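Local coordinates for lectin-like protein (Entamoeba histolytica HM-1:IMSS-A, PDB 5ZBT) that is of unknown function but, through its ERGIC-53-like legume-lectin-like domain, may bind mannose, at residues D26-R31 with R41-K46; I34-V39 with I49-N54; I122-N127 with I136-N141; M153-S158 with D194-E199. All coordinates share one frame; numbering follows the deposited sequence.

Contact 1 of 4, residues D26-R31 with R41-K46; sequences DVLSFR and RNYDMK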
loop_
_atom_site.group_PDB
_atom_site.type_symbol
_atom_site.label_atom_id
_atom_site.label_comp_id
_atom_site.label_asym_id
_atom_site.label_seq_id
_atom_site.Cartn_x
_atom_site.Cartn_y
_atom_site.Cartn_z
ATOM N N ASP A 26 18.236 -4.357 -4.736
ATOM C CA ASP A 26 16.797 -4.250 -4.466
ATOM C C ASP A 26 16.588 -3.846 -3.007
ATOM O O ASP A 26 16.826 -4.640 -2.092
ATOM C CB ASP A 26 16.122 -5.586 -4.778
ATOM C CG ASP A 26 14.611 -5.564 -4.605
ATOM O OD1 ASP A 26 14.065 -4.600 -4.026
ATOM O OD2 ASP A 26 13.964 -6.536 -5.062
ATOM N N VAL A 27 16.116 -2.621 -2.782
ATOM C CA VAL A 27 15.916 -2.124 -1.428
ATOM C C VAL A 27 14.434 -2.010 -1.089
ATOM O O VAL A 27 14.060 -1.246 -0.194
ATOM C CB VAL A 27 16.626 -0.778 -1.212
ATOM C CG1 VAL A 27 18.132 -0.915 -1.443
ATOM C CG2 VAL A 27 16.020 0.273 -2.119
ATOM N N LEU A 28 13.582 -2.753 -1.794
ATOM C CA LEU A 28 12.142 -2.718 -1.578
ATOM C C LEU A 28 11.549 -4.074 -1.237
ATOM O O LEU A 28 10.643 -4.157 -0.406
ATOM C CB LEU A 28 11.431 -2.171 -2.835
ATOM C CG LEU A 28 11.867 -0.813 -3.376
ATOM C CD1 LEU A 28 11.057 -0.395 -4.607
ATOM C CD2 LEU A 28 11.777 0.254 -2.286
ATOM N N SER A 29 12.019 -5.137 -1.880
ATOM C CA SER A 29 11.323 -6.410 -1.843
ATOM C C SER A 29 11.516 -7.118 -0.516
ATOM O O SER A 29 12.587 -7.047 0.089
ATOM C CB SER A 29 11.814 -7.321 -2.964
ATOM O OG SER A 29 11.467 -6.786 -4.219
ATOM N N PHE A 30 10.462 -7.795 -0.062
ATOM C CA PHE A 30 10.609 -8.928 0.842
ATOM C C PHE A 30 9.693 -10.035 0.349
ATOM O O PHE A 30 8.482 -9.836 0.198
ATOM C CB PHE A 30 10.328 -8.576 2.306
ATOM C CG PHE A 30 9.070 -7.788 2.542
ATOM C CD1 PHE A 30 9.080 -6.397 2.473
ATOM C CD2 PHE A 30 7.904 -8.428 2.934
ATOM C CE1 PHE A 30 7.933 -5.665 2.729
ATOM C CE2 PHE A 30 6.748 -7.708 3.202
ATOM C CZ PHE A 30 6.760 -6.324 3.095
ATOM N N ARG A 31 10.282 -11.183 0.068
ATOM C CA ARG A 31 9.613 -12.305 -0.561
ATOM C C ARG A 31 9.431 -13.434 0.442
ATOM O O ARG A 31 9.996 -13.422 1.539
ATOM C CB ARG A 31 10.413 -12.776 -1.782
ATOM C CG ARG A 31 10.607 -11.672 -2.822
ATOM C CD ARG A 31 11.495 -12.105 -3.981
ATOM N NE ARG A 31 12.250 -10.968 -4.510
ATOM C CZ ARG A 31 13.404 -10.534 -4.000
ATOM N NH1 ARG A 31 14.019 -9.483 -4.534
ATOM N NH2 ARG A 31 13.943 -11.152 -2.951
ATOM N N ARG A 41 16.273 -4.262 7.296
ATOM C CA ARG A 41 17.342 -3.451 6.731
ATOM C C ARG A 41 16.815 -2.434 5.734
ATOM O O ARG A 41 17.509 -1.457 5.436
ATOM C CB ARG A 41 18.423 -4.341 6.101
ATOM C CG ARG A 41 18.091 -4.907 4.738
ATOM C CD ARG A 41 19.355 -5.399 4.052
ATOM N NE ARG A 41 19.749 -6.709 4.561
ATOM C CZ ARG A 41 19.541 -7.843 3.907
ATOM N NH1 ARG A 41 18.954 -7.812 2.710
ATOM N NH2 ARG A 41 19.920 -8.996 4.445
ATOM N N ASN A 42 15.587 -2.613 5.256
ATOM C CA ASN A 42 15.004 -1.726 4.266
ATOM C C ASN A 42 13.858 -0.863 4.788
ATOM O O ASN A 42 13.521 0.126 4.130
ATOM C CB ASN A 42 14.542 -2.551 3.055
ATOM C CG ASN A 42 15.720 -3.067 2.247
ATOM O OD1 ASN A 42 16.768 -2.419 2.206
ATOM N ND2 ASN A 42 15.568 -4.231 1.617
ATOM N N TYR A 43 13.290 -1.158 5.964
ATOM C CA TYR A 43 12.077 -0.470 6.416
ATOM C C TYR A 43 12.162 -0.087 7.886
ATOM O O TYR A 43 12.499 -0.919 8.730
ATOM C CB TYR A 43 10.841 -1.355 6.193
ATOM C CG TYR A 43 10.509 -1.579 4.733
ATOM C CD1 TYR A 43 10.982 -2.689 4.043
ATOM C CD2 TYR A 43 9.709 -0.680 4.047
ATOM C CE1 TYR A 43 10.676 -2.880 2.695
ATOM C CE2 TYR A 43 9.392 -0.863 2.706
ATOM C CZ TYR A 43 9.874 -1.949 2.039
ATOM O OH TYR A 43 9.534 -2.095 0.717
ATOM N N ASP A 44 11.858 1.173 8.186
ATOM C CA ASP A 44 11.539 1.603 9.540
ATOM C C ASP A 44 10.130 1.158 9.904
ATOM O O ASP A 44 9.268 0.967 9.039
ATOM C CB ASP A 44 11.592 3.125 9.686
ATOM C CG ASP A 44 12.934 3.701 9.365
ATOM O OD1 ASP A 44 13.944 3.123 9.812
ATOM O OD2 ASP A 44 12.963 4.735 8.657
ATOM N N MET A 45 9.885 1.045 11.209
ATOM C CA MET A 45 8.638 0.503 11.730
ATOM C C MET A 45 8.133 1.382 12.858
ATOM O O MET A 45 8.862 1.652 13.814
ATOM C CB MET A 45 8.829 -0.944 12.203
ATOM C CG MET A 45 9.017 -1.883 11.018
ATOM S SD MET A 45 9.423 -3.573 11.443
ATOM C CE MET A 45 10.833 -3.870 10.372
ATOM N N LYS A 46 6.887 1.830 12.744
ATOM C CA LYS A 46 6.326 2.804 13.676
ATOM C C LYS A 46 4.880 2.395 13.945
ATOM O O LYS A 46 4.000 2.614 13.104
ATOM C CB LYS A 46 6.433 4.212 13.105
ATOM C CG LYS A 46 5.723 5.289 13.910
ATOM C CD LYS A 46 6.335 5.495 15.283
ATOM C CE LYS A 46 6.431 6.987 15.601
ATOM N NZ LYS A 46 6.699 7.272 17.044
HETATM O O HOH W 1 18.492 -4.502 0.144
HETATM O O HOH W 2 13.797 1.266 1.361
HETATM O O HOH W 3 13.088 -5.488 2.148
#
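The side-chain nitrogen ND2 of N42 is gripped by two waters, each tied on to the 26-31 loop. Water 3 accepts from N42 ND2 at 2.8 Å and donates to S29 O, while water 1 takes a longer bond from N42 ND2 and donates to D26 O. The N42 side chain lies against the V27 peptide, its CG 3.5 Å from V27 O, and crosses the V27 side chain at about a right angle. The direct polar link is the phenol of Y43, which donates from OH to L28 O over 2.6 Å. It meets that carbonyl in its plane and on a lone pair, with a C=O...donor angle of 124°, and L28 O sits in the plane of the Y43 ring at its edge. Beside this bond F30 turns a ring edge toward the Y43 face in an offset edge-to-face pair, planes at 90°. F30 reaches there because its CG sits between its own N and carbonyl carbon (chi1 47°). The loop is held in shape from behind: D26 OD1 accepts from the backbone N of both L28 and S29, approached from one face of the carboxylate, and OD2 takes S29 OG and a salt bridge from R31. This Asx turn is pinned to N42 and to Y43, the first residue of edge strand 43-46. Through S29 and F30 the loop also bonds to strand 220-231, so it ties one sheet of the legume-lectin-like sandwich to the edge of the other.

Contact 2 of 4, residues I34-V39 with I49-N54; sequences IEPENV and IIVFEN
V51 holds CG1 anti to its backbone N (chi1 -178°) and CG2 anti to its carbonyl carbon, and the two methyls thereby serve different neighbours in 34-39. I34 likewise swings CG2 anti to its own N, toward V51. The setting is the margin of the legume-lectin beta-sandwich, where the short helix 36-42 packs on strand 50-51, an outermost strand of its sheet. V51 CG1 meets I34 CG2 at 3.7 Å and P36 CA at 4.0 Å, and the proline ring meets the same methyl through CG; in both pairs the side chains cross obliquely. On the other branch V51 CG2 touches V39 CG1 at 4.1 Å, where the two valines pass one another, running opposite ways. One valine thus touches the residue before the N-cap, the first residue of the helix and a residue one turn further on. E35 occupies the N-cap position, and its carbonyl oxygen accepts a weak bond from N38 N. Between the segments the contact is made by van der Waals packing. V39 is buried and also packs on M69 of strand 66-71 in the other sheet and on F30, whereas P36 lies at the exposed margin. Beyond the strand, the chain turns at F52-N54 and its carbonyls come up against I34: I34 CB lies 3.7 Å from E53 O and 4.1 Å from F52 O.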
loop_
_atom_site.group_PDB
_atom_site.type_symbol
_atom_site.label_atom_id
_atom_site.label_comp_id
_atom_site.label_asym_id
_atom_site.label_seq_id
_atom_site.Cartn_x
_atom_site.Cartn_y
_atom_site.Cartn_z
ATOM N N ILE A 34 9.517 -15.057 4.516
ATOM C CA ILE A 34 10.005 -13.794 5.061
ATOM C C ILE A 34 11.231 -14.037 5.925
ATOM O O ILE A 34 11.192 -14.822 6.879
ATOM C CB ILE A 34 8.921 -13.096 5.891
ATOM C CG1 ILE A 34 7.657 -12.862 5.057
ATOM C CG2 ILE A 34 9.471 -11.781 6.429
ATOM C CD1 ILE A 34 7.835 -11.849 3.968
ATOM N N GLU A 35 12.305 -13.325 5.627
ATOM C CA GLU A 35 13.516 -13.359 6.433
ATOM C C GLU A 35 13.613 -12.035 7.183
ATOM O O GLU A 35 13.719 -10.971 6.547
ATOM C CB GLU A 35 14.746 -13.608 5.546
ATOM C CG GLU A 35 16.057 -12.898 5.906
ATOM C CD GLU A 35 17.140 -13.071 4.834
ATOM O OE1 GLU A 35 17.350 -12.133 4.018
ATOM O OE2 GLU A 35 17.761 -14.159 4.784
ATOM N N PRO A 36 13.509 -12.045 8.519
ATOM C CA PRO A 36 13.360 -10.769 9.250
ATOM C C PRO A 36 14.436 -9.729 8.980
ATOM O O PRO A 36 14.122 -8.531 8.986
ATOM C CB PRO A 36 13.373 -11.213 10.719
ATOM C CG PRO A 36 12.779 -12.559 10.689
ATOM C CD PRO A 36 13.261 -13.205 9.398
ATOM N N GLU A 37 15.696 -10.121 8.782
ATOM C CA GLU A 37 16.711 -9.085 8.609
ATOM C C GLU A 37 16.552 -8.387 7.263
ATOM O O GLU A 37 16.890 -7.206 7.136
ATOM C CB GLU A 37 18.129 -9.660 8.799
ATOM C CG GLU A 37 18.792 -10.369 7.604
ATOM C CD GLU A 37 20.207 -10.891 7.938
ATOM O OE1 GLU A 37 21.140 -10.729 7.109
ATOM O OE2 GLU A 37 20.389 -11.452 9.042
ATOM N N ASN A 38 15.991 -9.074 6.271
ATOM C CA ASN A 38 15.746 -8.416 4.991
ATOM C C ASN A 38 14.720 -7.296 5.127
ATOM O O ASN A 38 14.852 -6.249 4.481
ATOM C CB ASN A 38 15.278 -9.424 3.939
ATOM C CG ASN A 38 15.034 -8.766 2.589
ATOM O OD1 ASN A 38 15.871 -7.991 2.092
ATOM N ND2 ASN A 38 13.878 -9.049 1.993
ATOM N N VAL A 39 13.681 -7.504 5.947
ATOM C CA VAL A 39 12.677 -6.464 6.160
ATOM C C VAL A 39 13.280 -5.299 6.935
ATOM O O VAL A 39 13.168 -4.135 6.526
ATOM C CB VAL A 39 11.445 -7.043 6.883
ATOM C CG1 VAL A 39 10.424 -5.958 7.136
ATOM C CG2 VAL A 39 10.818 -8.158 6.080
ATOM N N ILE A 49 3.795 -2.953 14.247
ATOM C CA ILE A 49 4.275 -3.835 13.193
ATOM C C ILE A 49 5.062 -4.974 13.831
ATOM O O ILE A 49 5.821 -4.757 14.786
ATOM C CB ILE A 49 5.141 -3.046 12.197
ATOM C CG1 ILE A 49 4.277 -2.100 11.370
ATOM C CG2 ILE A 49 5.951 -3.989 11.320
ATOM C CD1 ILE A 49 4.798 -0.692 11.383
ATOM N N ILE A 50 4.886 -6.193 13.312
ATOM C CA ILE A 50 5.611 -7.365 13.785
ATOM C C ILE A 50 5.927 -8.256 12.598
ATOM O O ILE A 50 5.018 -8.661 11.868
ATOM C CB ILE A 50 4.816 -8.189 14.821
ATOM C CG1 ILE A 50 4.500 -7.387 16.088
ATOM C CG2 ILE A 50 5.586 -9.452 15.155
ATOM C CD1 ILE A 50 3.526 -8.122 17.038
ATOM N N VAL A 51 7.194 -8.613 12.431
ATOM C CA VAL A 51 7.583 -9.583 11.408
ATOM C C VAL A 51 7.380 -10.984 11.979
ATOM O O VAL A 51 8.049 -11.378 12.936
ATOM C CB VAL A 51 9.033 -9.382 10.954
ATOM C CG1 VAL A 51 9.380 -10.384 9.858
ATOM C CG2 VAL A 51 9.259 -7.940 10.509
ATOM N N PHE A 52 6.435 -11.723 11.407
ATOM C CA PHE A 52 6.198 -13.121 11.720
ATOM C C PHE A 52 6.877 -13.983 10.660
ATOM O O PHE A 52 7.422 -13.476 9.672
ATOM C CB PHE A 52 4.694 -13.412 11.796
ATOM C CG PHE A 52 4.046 -12.959 13.078
ATOM C CD1 PHE A 52 4.082 -13.765 14.222
ATOM C CD2 PHE A 52 3.399 -11.739 13.146
ATOM C CE1 PHE A 52 3.490 -13.345 15.402
ATOM C CE2 PHE A 52 2.792 -11.315 14.325
ATOM C CZ PHE A 52 2.837 -12.116 15.458
ATOM N N GLU A 53 6.824 -15.304 10.864
ATOM C CA GLU A 53 7.424 -16.240 9.912
ATOM C C GLU A 53 6.776 -16.133 8.528
ATOM O O GLU A 53 7.474 -16.075 7.509
ATOM C CB GLU A 53 7.315 -17.674 10.440
ATOM C CG GLU A 53 8.508 -18.551 10.060
ATOM C CD GLU A 53 8.223 -20.032 10.158
ATOM O OE1 GLU A 53 7.145 -20.402 10.655
ATOM O OE2 GLU A 53 9.081 -20.835 9.724
ATOM N N ASN A 54 5.443 -16.093 8.471
ATOM C CA ASN A 54 4.726 -16.142 7.199
ATOM C C ASN A 54 4.179 -14.796 6.716
ATOM O O ASN A 54 3.569 -14.756 5.644
ATOM C CB ASN A 54 3.566 -17.137 7.286
ATOM C CG ASN A 54 4.013 -18.519 7.730
ATOM O OD1 ASN A 54 5.097 -18.976 7.363
ATOM N ND2 ASN A 54 3.173 -19.197 8.523
#

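Contact 3 of 4, residues I122-N127 with I136-N141; sequences IGIFIN and ISVLKN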
loop_
_atom_site.group_PDB
_atom_site.type_symbol
_atom_site.label_atom_id
_atom_site.label_comp_id
_atom_site.label_asym_id
_atom_site.label_seq_id
_atom_site.Cartn_x
_atom_site.Cartn_y
_atom_site.Cartn_z
ATOM N N ILE A 122 2.031 10.103 -3.878
ATOM C CA ILE A 122 0.885 9.292 -4.265
ATOM C C ILE A 122 0.550 8.370 -3.102
ATOM O O ILE A 122 1.450 7.742 -2.524
ATOM C CB ILE A 122 1.171 8.485 -5.554
ATOM C CG1 ILE A 122 1.106 9.388 -6.778
ATOM C CG2 ILE A 122 0.211 7.318 -5.738
ATOM C CD1 ILE A 122 2.111 9.016 -7.849
ATOM N N GLY A 123 -0.724 8.326 -2.735
ATOM C CA GLY A 123 -1.248 7.317 -1.836
ATOM C C GLY A 123 -2.213 6.424 -2.598
ATOM O O GLY A 123 -3.104 6.913 -3.303
ATOM N N ILE A 124 -2.002 5.117 -2.471
ATOM C CA ILE A 124 -2.888 4.096 -3.034
ATOM C C ILE A 124 -3.560 3.404 -1.858
ATOM O O ILE A 124 -2.879 2.809 -1.010
ATOM C CB ILE A 124 -2.117 3.093 -3.914
ATOM C CG1 ILE A 124 -1.286 3.842 -4.949
ATOM C CG2 ILE A 124 -3.043 2.127 -4.610
ATOM C CD1 ILE A 124 0.021 3.187 -5.248
ATOM N N PHE A 125 -4.891 3.489 -1.796
ATOM C CA PHE A 125 -5.643 3.074 -0.621
ATOM C C PHE A 125 -6.632 1.976 -0.981
ATOM O O PHE A 125 -7.292 2.035 -2.024
ATOM C CB PHE A 125 -6.397 4.260 0.010
ATOM C CG PHE A 125 -5.541 5.485 0.228
ATOM C CD1 PHE A 125 -4.318 5.394 0.883
ATOM C CD2 PHE A 125 -5.954 6.723 -0.227
ATOM C CE1 PHE A 125 -3.526 6.522 1.090
ATOM C CE2 PHE A 125 -5.161 7.858 -0.038
ATOM C CZ PHE A 125 -3.948 7.750 0.630
ATOM N N ILE A 126 -6.723 0.974 -0.110
ATOM C CA ILE A 126 -7.788 -0.016 -0.135
ATOM C C ILE A 126 -8.640 0.237 1.096
ATOM O O ILE A 126 -8.149 0.122 2.226
ATOM C CB ILE A 126 -7.249 -1.455 -0.134
ATOM C CG1 ILE A 126 -6.206 -1.663 -1.239
ATOM C CG2 ILE A 126 -8.408 -2.452 -0.266
ATOM C CD1 ILE A 126 -5.607 -3.092 -1.257
ATOM N N ASN A 127 -9.901 0.599 0.895
ATOM C CA ASN A 127 -10.759 1.007 2.002
ATOM C C ASN A 127 -11.925 0.040 2.161
ATOM O O ASN A 127 -12.657 -0.212 1.198
ATOM C CB ASN A 127 -11.280 2.420 1.788
ATOM C CG ASN A 127 -12.253 2.821 2.861
ATOM O OD1 ASN A 127 -11.857 3.049 3.990
ATOM N ND2 ASN A 127 -13.537 2.869 2.529
ATOM N N ILE A 136 -10.790 0.873 -4.013
ATOM C CA ILE A 136 -9.398 1.223 -4.219
ATOM C C ILE A 136 -9.389 2.649 -4.741
ATOM O O ILE A 136 -10.196 2.993 -5.612
ATOM C CB ILE A 136 -8.711 0.235 -5.175
ATOM C CG1 ILE A 136 -8.601 -1.136 -4.492
ATOM C CG2 ILE A 136 -7.334 0.726 -5.564
ATOM C CD1 ILE A 136 -8.075 -2.248 -5.390
ATOM N N SER A 137 -8.534 3.490 -4.159
ATOM C CA SER A 137 -8.428 4.898 -4.511
ATOM C C SER A 137 -6.969 5.258 -4.726
ATOM O O SER A 137 -6.067 4.633 -4.162
ATOM C CB SER A 137 -8.988 5.804 -3.426
ATOM O OG SER A 137 -10.104 5.202 -2.802
ATOM N N VAL A 138 -6.742 6.265 -5.558
ATOM C CA VAL A 138 -5.433 6.874 -5.717
ATOM C C VAL A 138 -5.599 8.360 -5.464
ATOM O O VAL A 138 -6.522 8.987 -5.997
ATOM C CB VAL A 138 -4.826 6.617 -7.104
ATOM C CG1 VAL A 138 -3.520 7.356 -7.226
ATOM C CG2 VAL A 138 -4.603 5.112 -7.321
ATOM N N LEU A 139 -4.720 8.909 -4.632
ATOM C CA LEU A 139 -4.793 10.292 -4.190
ATOM C C LEU A 139 -3.410 10.896 -4.368
ATOM O O LEU A 139 -2.505 10.596 -3.587
ATOM C CB LEU A 139 -5.229 10.364 -2.732
ATOM C CG LEU A 139 -5.894 11.658 -2.287
ATOM C CD1 LEU A 139 -6.923 12.019 -3.295
ATOM C CD2 LEU A 139 -6.563 11.450 -0.960
ATOM N N LYS A 140 -3.239 11.731 -5.388
ATOM C CA LYS A 140 -1.988 12.456 -5.577
ATOM C C LYS A 140 -2.084 13.800 -4.873
ATOM O O LYS A 140 -3.062 14.531 -5.051
ATOM C CB LYS A 140 -1.667 12.663 -7.057
ATOM C CG LYS A 140 -0.338 13.357 -7.305
ATOM C CD LYS A 140 0.120 13.165 -8.737
ATOM C CE LYS A 140 1.595 13.524 -8.903
ATOM N NZ LYS A 140 1.827 15.012 -8.858
ATOM N N ASN A 141 -1.072 14.109 -4.072
ATOM C CA ASN A 141 -1.026 15.303 -3.246
ATOM C C ASN A 141 0.232 16.099 -3.576
ATOM O O ASN A 141 1.298 15.525 -3.829
ATOM C CB ASN A 141 -1.050 14.925 -1.752
ATOM C CG ASN A 141 -1.272 16.124 -0.835
ATOM O OD1 ASN A 141 -1.339 17.281 -1.286
ATOM N ND2 ASN A 141 -1.409 15.848 0.472
#
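F125, I122 and I136 bury the most surface in this antiparallel hairpin, and they lie on both sides of it. F125 leans back along its own strand, so that one face of the ring lies over G123 C, where no side chain interferes, while CE2 meets L139 CB at 3.7 Å. L139 CD2 comes in at the edge of the ring, in its plane; F113 stacks on F125 and W101 meets it edge-to-face. On the opposite side of the sheet I122 CG2 touches V138 CG1 at 4.0 Å, and I136 lies beside I126, pointing the same way, with their CG1 atoms 4.1 Å apart. Two hydrogen-bonded pairs, G123 with L139 and F125 with S137, hold the backbones. Each pair has two hydrogen bonds; those given by G123 N and F125 N are the straighter, each at 171°. V138 and I136 go on to I184 and I186 of the other sheet. The chemistry therefore divides: reciprocal backbone hydrogen bonds fix the register, while the isoleucine-valine side packs into the sandwich interior and the other carries an aromatic cluster.

Contact 4 of 4, residues M153-S158 with D194-E199; sequences MYYQCS and DCITIE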
loop_
_atom_site.group_PDB
_atom_site.type_symbol
_atom_site.label_atom_id
_atom_site.label_comp_id
_atom_site.label_asym_id
_atom_site.label_seq_id
_atom_site.Cartn_x
_atom_site.Cartn_y
_atom_site.Cartn_z
ATOM N N MET A 153 -4.980 14.930 -7.784
ATOM C CA MET A 153 -5.612 13.876 -8.572
ATOM C C MET A 153 -6.312 12.924 -7.616
ATOM O O MET A 153 -5.779 12.617 -6.546
ATOM C CB MET A 153 -4.610 13.075 -9.402
ATOM C CG MET A 153 -3.724 13.857 -10.338
ATOM S SD MET A 153 -2.824 12.719 -11.403
ATOM C CE MET A 153 -1.505 13.786 -12.011
ATOM N N TYR A 154 -7.497 12.455 -8.009
ATOM C CA TYR A 154 -8.240 11.474 -7.221
ATOM C C TYR A 154 -8.969 10.524 -8.161
ATOM O O TYR A 154 -9.738 10.966 -9.011
ATOM C CB TYR A 154 -9.237 12.138 -6.264
ATOM C CG TYR A 154 -10.088 11.102 -5.548
ATOM C CD1 TYR A 154 -9.593 10.396 -4.455
ATOM C CD2 TYR A 154 -11.355 10.789 -5.999
ATOM C CE1 TYR A 154 -10.355 9.421 -3.811
ATOM C CE2 TYR A 154 -12.122 9.820 -5.368
ATOM C CZ TYR A 154 -11.618 9.143 -4.276
ATOM O OH TYR A 154 -12.390 8.185 -3.662
ATOM N N TYR A 155 -8.742 9.227 -7.988
ATOM C CA TYR A 155 -9.326 8.177 -8.810
ATOM C C TYR A 155 -9.809 7.063 -7.896
ATOM O O TYR A 155 -9.265 6.861 -6.806
ATOM C CB TYR A 155 -8.315 7.596 -9.807
ATOM C CG TYR A 155 -7.897 8.511 -10.950
ATOM C CD1 TYR A 155 -7.030 9.577 -10.737
ATOM C CD2 TYR A 155 -8.342 8.284 -12.250
ATOM C CE1 TYR A 155 -6.635 10.406 -11.778
ATOM C CE2 TYR A 155 -7.947 9.109 -13.300
ATOM C CZ TYR A 155 -7.097 10.163 -13.048
ATOM O OH TYR A 155 -6.702 10.983 -14.066
ATOM N N GLN A 156 -10.820 6.321 -8.340
ATOM C CA GLN A 156 -11.292 5.233 -7.501
ATOM C C GLN A 156 -11.886 4.118 -8.348
ATOM O O GLN A 156 -12.195 4.284 -9.526
ATOM C CB GLN A 156 -12.304 5.719 -6.461
ATOM C CG GLN A 156 -13.624 6.190 -7.020
ATOM C CD GLN A 156 -14.539 6.795 -5.943
ATOM O OE1 GLN A 156 -14.082 7.295 -4.908
ATOM N NE2 GLN A 156 -15.834 6.737 -6.189
ATOM N N CYS A 157 -12.003 2.963 -7.721
ATOM C CA CYS A 157 -12.624 1.801 -8.315
ATOM C C CYS A 157 -13.095 0.925 -7.164
ATOM O O CYS A 157 -12.823 1.198 -5.989
ATOM C CB CYS A 157 -11.648 1.050 -9.229
ATOM S SG CYS A 157 -10.746 -0.283 -8.364
ATOM N N SER A 158 -13.779 -0.152 -7.510
ATOM C CA SER A 158 -14.350 -1.048 -6.524
ATOM C C SER A 158 -14.068 -2.465 -6.983
ATOM O O SER A 158 -14.294 -2.778 -8.155
ATOM C CB SER A 158 -15.846 -0.794 -6.390
ATOM O OG SER A 158 -16.397 -1.523 -5.322
ATOM N N ASP A 194 -8.858 -5.134 -13.552
ATOM C CA ASP A 194 -8.635 -3.722 -13.802
ATOM C C ASP A 194 -9.083 -2.889 -12.602
ATOM O O ASP A 194 -9.966 -3.279 -11.834
ATOM C CB ASP A 194 -9.408 -3.285 -15.046
ATOM C CG ASP A 194 -8.861 -3.896 -16.337
ATOM O OD1 ASP A 194 -7.653 -4.212 -16.413
ATOM O OD2 ASP A 194 -9.647 -4.050 -17.298
ATOM N N CYS A 195 -8.484 -1.714 -12.452
ATOM C CA CYS A 195 -8.969 -0.805 -11.421
ATOM C C CYS A 195 -8.819 0.656 -11.855
ATOM O O CYS A 195 -9.812 1.335 -12.127
ATOM C CB CYS A 195 -8.244 -1.097 -10.099
ATOM S SG CYS A 195 -8.713 -0.061 -8.701
ATOM N N ILE A 196 -7.591 1.142 -11.975
ATOM C CA ILE A 196 -7.336 2.547 -12.261
ATOM C C ILE A 196 -6.185 2.643 -13.257
ATOM O O ILE A 196 -5.189 1.911 -13.160
ATOM C CB ILE A 196 -7.020 3.322 -10.962
ATOM C CG1 ILE A 196 -8.292 3.554 -10.141
ATOM C CG2 ILE A 196 -6.273 4.645 -11.241
ATOM C CD1 ILE A 196 -8.015 3.852 -8.669
ATOM N N THR A 197 -6.341 3.533 -14.229
ATOM C CA THR A 197 -5.247 3.982 -15.077
ATOM C C THR A 197 -5.187 5.498 -14.993
ATOM O O THR A 197 -6.219 6.163 -15.129
ATOM C CB THR A 197 -5.447 3.547 -16.536
ATOM O OG1 THR A 197 -5.481 2.123 -16.602
ATOM C CG2 THR A 197 -4.313 4.030 -17.399
ATOM N N ILE A 198 -3.993 6.042 -14.771
ATOM C CA ILE A 198 -3.777 7.485 -14.735
ATOM C C ILE A 198 -2.751 7.838 -15.793
ATOM O O ILE A 198 -1.601 7.371 -15.737
ATOM C CB ILE A 198 -3.299 7.972 -13.357
ATOM C CG1 ILE A 198 -4.186 7.427 -12.242
ATOM C CG2 ILE A 198 -3.276 9.503 -13.316
ATOM C CD1 ILE A 198 -3.737 7.858 -10.894
ATOM N N GLU A 199 -3.148 8.680 -16.737
ATOM C CA GLU A 199 -2.209 9.171 -17.732
ATOM C C GLU A 199 -1.520 10.444 -17.243
ATOM O O GLU A 199 -1.990 11.128 -16.329
ATOM C CB GLU A 199 -2.922 9.430 -19.056
ATOM C CG GLU A 199 -3.896 8.345 -19.427
ATOM C CD GLU A 199 -3.240 7.201 -20.174
ATOM O OE1 GLU A 199 -2.029 7.300 -20.487
ATOM O OE2 GLU A 199 -3.943 6.198 -20.445
#
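The C157-C195 disulfide has a left-handed chi3 of -95° and unequal ends. C195 carries SG anti to its backbone N, whereas C157 holds chi1 at 92°, away from the usual staggered positions, and this turns its SG onto C195 SG (2.1 Å). Next along, I196 points toward the other strand; its CG2 meets Y155 CB at 3.9 Å and its CD1 meets Q156 CA at 3.7 Å. Y155 keeps CG beside its backbone N (chi1 -70°), and the ring lies flat over I198. I198 CG1 stands 3.8 Å from the ring centroid, almost on the normal, in a CH-pi contact, and CD1 reaches Y155 CD1. From the same residue CG2 touches SD of M153, whose chain runs extended beyond CG, at 3.8 Å. C195 and I196 both face I184 in a classic beta bulge. Strands 153-158 and 191-198 are outermost in their respective sheets, so the disulfide bridges the edges of the two sheets, which together form the beta-sandwich typical of L-type lectins.

How the contacts relate
The contacts form two groups on opposite sides of the chain's centre. Contacts 1 and 2 share helix 36-42 and meet directly: N38 ND2 is 3.0 Å from S29 O, a probable hydrogen bond, and V39 CG2 packs on F30 CB at 3.8 Å. Their segments alternate along the chain. Contacts 3 and 4, with centres about 9 Å apart, are joined through neighbouring strands 135-142 and 153-158, where I136 O and C157 N lie 2.8 Å apart. The centres of contacts 2 and 4 are about 31 Å apart. Contacts 1, 3 and 4 all reach one sheet, with outermost strands 43-46 and 153-158; contacts 2 and 4 hold the outermost strands of the other, 50-51 and 191-198, so contact 4 joins edges of both.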